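Local coordinates for hypothetical protein (PDB 2IT9), which is of unknown function but may bind DNA, at residues A[44-49]-A[116-121]. Residues are numbered along the deposited sequence; the frame is centred on the assembly and turned at random.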
loop_
_atom_site.group_PDB
_atom_site.type_symbol
_atom_site.label_atom_id
_atom_site.label_comp_id
_atom_site.label_asym_id
_atom_site.label_seq_id
_atom_site.Cartn_x
_atom_site.Cartn_y
_atom_site.Cartn_z
ATOM N N GLU A 44 17.084 -4.133 -8.392
ATOM C CA GLU A 44 18.439 -4.433 -8.009
ATOM C C GLU A 44 18.551 -4.783 -6.507
ATOM O O GLU A 44 19.298 -5.690 -6.126
ATOM C CB GLU A 44 19.321 -3.252 -8.353
ATOM C CG GLU A 44 19.497 -3.099 -9.880
ATOM C CD GLU A 44 20.238 -1.852 -10.282
ATOM O OE1 GLU A 44 20.546 -1.068 -9.385
ATOM O OE2 GLU A 44 20.495 -1.654 -11.492
ATOM N N VAL A 45 17.780 -4.076 -5.678
ATOM C CA VAL A 45 17.795 -4.311 -4.234
ATOM C C VAL A 45 17.182 -5.674 -3.890
ATOM O O VAL A 45 17.744 -6.454 -3.114
ATOM C CB VAL A 45 17.034 -3.184 -3.530
ATOM C CG1 VAL A 45 16.556 -3.573 -2.077
ATOM C CG2 VAL A 45 17.877 -1.883 -3.548
ATOM N N VAL A 46 16.024 -5.940 -4.473
ATOM C CA VAL A 46 15.326 -7.197 -4.236
ATOM C C VAL A 46 16.173 -8.364 -4.744
ATOM O O VAL A 46 16.281 -9.368 -4.019
ATOM C CB VAL A 46 13.929 -7.163 -4.802
ATOM C CG1 VAL A 46 13.240 -8.580 -4.732
ATOM C CG2 VAL A 46 13.083 -6.133 -4.072
HETATM N N MSE A 47 16.790 -8.241 -5.930
HETATM C CA MSE A 47 17.603 -9.335 -6.462
HETATM C C MSE A 47 18.787 -9.589 -5.536
HETATM O O MSE A 47 19.167 -10.740 -5.286
HETATM C CB MSE A 47 18.155 -9.048 -7.861
HETATM C CG MSE A 47 17.195 -9.039 -9.080
HETATM SE SE MSE A 47 15.922 -10.517 -9.040
HETATM C CE MSE A 47 14.493 -9.622 -8.145
ATOM N N GLU A 48 19.389 -8.516 -5.039
ATOM C CA GLU A 48 20.519 -8.654 -4.137
ATOM C C GLU A 48 20.120 -9.359 -2.851
ATOM O O GLU A 48 20.842 -10.265 -2.403
ATOM C CB GLU A 48 21.146 -7.302 -3.798
ATOM C CG GLU A 48 22.219 -7.469 -2.784
ATOM C CD GLU A 48 23.061 -6.264 -2.580
ATOM O OE1 GLU A 48 22.989 -5.324 -3.404
ATOM O OE2 GLU A 48 23.814 -6.281 -1.586
ATOM N N LEU A 49 18.991 -8.956 -2.255
ATOM C CA LEU A 49 18.529 -9.617 -1.021
ATOM C C LEU A 49 18.147 -11.076 -1.262
ATOM O O LEU A 49 18.594 -11.978 -0.528
ATOM C CB LEU A 49 17.348 -8.875 -0.409
ATOM C CG LEU A 49 17.643 -7.566 0.293
ATOM C CD1 LEU A 49 16.315 -6.876 0.570
ATOM C CD2 LEU A 49 18.376 -7.807 1.583
ATOM N N ASN A 116 10.220 -13.654 -9.365
ATOM C CA ASN A 116 10.180 -14.245 -10.684
ATOM C C ASN A 116 9.644 -13.274 -11.742
ATOM O O ASN A 116 10.184 -13.225 -12.867
ATOM C CB ASN A 116 9.376 -15.553 -10.648
ATOM C CG ASN A 116 10.115 -16.684 -9.901
ATOM O OD1 ASN A 116 11.341 -16.631 -9.698
ATOM N ND2 ASN A 116 9.372 -17.731 -9.530
ATOM N N ALA A 117 8.599 -12.511 -11.386
ATOM C CA ALA A 117 8.005 -11.511 -12.305
ATOM C C ALA A 117 8.987 -10.382 -12.565
ATOM O O ALA A 117 9.093 -9.918 -13.678
ATOM C CB ALA A 117 6.696 -10.944 -11.737
HETATM N N MSE A 118 9.680 -9.907 -11.530
HETATM C CA MSE A 118 10.664 -8.841 -11.684
HETATM C C MSE A 118 11.742 -9.241 -12.628
HETATM O O MSE A 118 12.129 -8.442 -13.484
HETATM C CB MSE A 118 11.304 -8.481 -10.337
HETATM C CG MSE A 118 10.376 -7.760 -9.457
HETATM SE SE MSE A 118 11.231 -7.338 -7.760
HETATM C CE MSE A 118 9.901 -6.188 -7.071
ATOM N N ARG A 119 12.242 -10.464 -12.476
ATOM C CA ARG A 119 13.302 -10.957 -13.343
ATOM C C ARG A 119 12.915 -11.104 -14.821
ATOM O O ARG A 119 13.781 -11.029 -15.689
ATOM C CB ARG A 119 13.779 -12.329 -12.868
ATOM C CG ARG A 119 14.522 -12.363 -11.562
ATOM C CD ARG A 119 15.243 -13.729 -11.389
ATOM N NE ARG A 119 16.093 -13.742 -10.191
ATOM C CZ ARG A 119 15.885 -14.437 -9.066
ATOM N NH1 ARG A 119 14.848 -15.271 -8.938
ATOM N NH2 ARG A 119 16.763 -14.332 -8.057
ATOM N N SER A 120 11.638 -11.339 -15.106
ATOM C CA SER A 120 11.188 -11.589 -16.462
ATOM C C SER A 120 10.311 -10.520 -17.099
ATOM O O SER A 120 9.708 -10.801 -18.129
ATOM C CB SER A 120 10.382 -12.884 -16.457
ATOM O OG SER A 120 9.207 -12.714 -15.685
HETATM N N MSE A 121 10.227 -9.309 -16.544
HETATM C CA MSE A 121 9.267 -8.313 -17.098
HETATM C C MSE A 121 9.246 -8.113 -18.658
HETATM O O MSE A 121 8.173 -7.955 -19.280
HETATM C CB MSE A 121 9.387 -6.977 -16.385
HETATM C CG MSE A 121 8.741 -6.904 -15.040
HETATM SE SE MSE A 121 6.765 -7.251 -14.866
HETATM C CE MSE A 121 5.835 -5.768 -15.804
#
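Met47 reaches from helix 36-56 to Arg119 and Met118 of helix 110-120, and its selenium and methyl group do different jobs there. The selenium, for this is selenomethionine, rests against the aliphatic start of the arginine, with Met47 SE 3.4 Å from Arg119 CG. It also lies 3.4 Å from Arg119 NE, approaching the guanidinium obliquely. A bent chain (chi2 -43°, chi3 93°) turns the methyl inward, where Met47 CE comes 4.0 Å from Met118 SE and equally close to Met118 CB.

Met118 is the straight counterpart: extended beyond CG, it carries its own selenium across to helix 36-56. There Met118 SE meets Val46 CG1 at 3.8 Å, the two side chains crossing at about a right angle. Around this buried pair, Trp39 and Leu42 from the same long helix also touch Met118, and Ile12 of strand 10-15 packs on it from the first sheet.

Arg119 lies at the exposed border. Asn116 OD1, one turn back, sits at the edge of its guanidinium and in its plane, while NH2 makes a long, weak ion pair with Asp51.

The axes of the two helical segments approach to 10.7 Å, with their N-to-C directions 125° apart; the long side chains of Met47, Met118 and Arg119 span most of that spacing, with Val46 meeting the end of Met118. With no hydrogen bond between the segments, their contact is van der Waals packing, graded from a buried valine–selenomethionine interior to a margin where polarisable selenium, in the natural protein presumably the similarly polarisable sulfur of methionine, faces a probably cationic arginine.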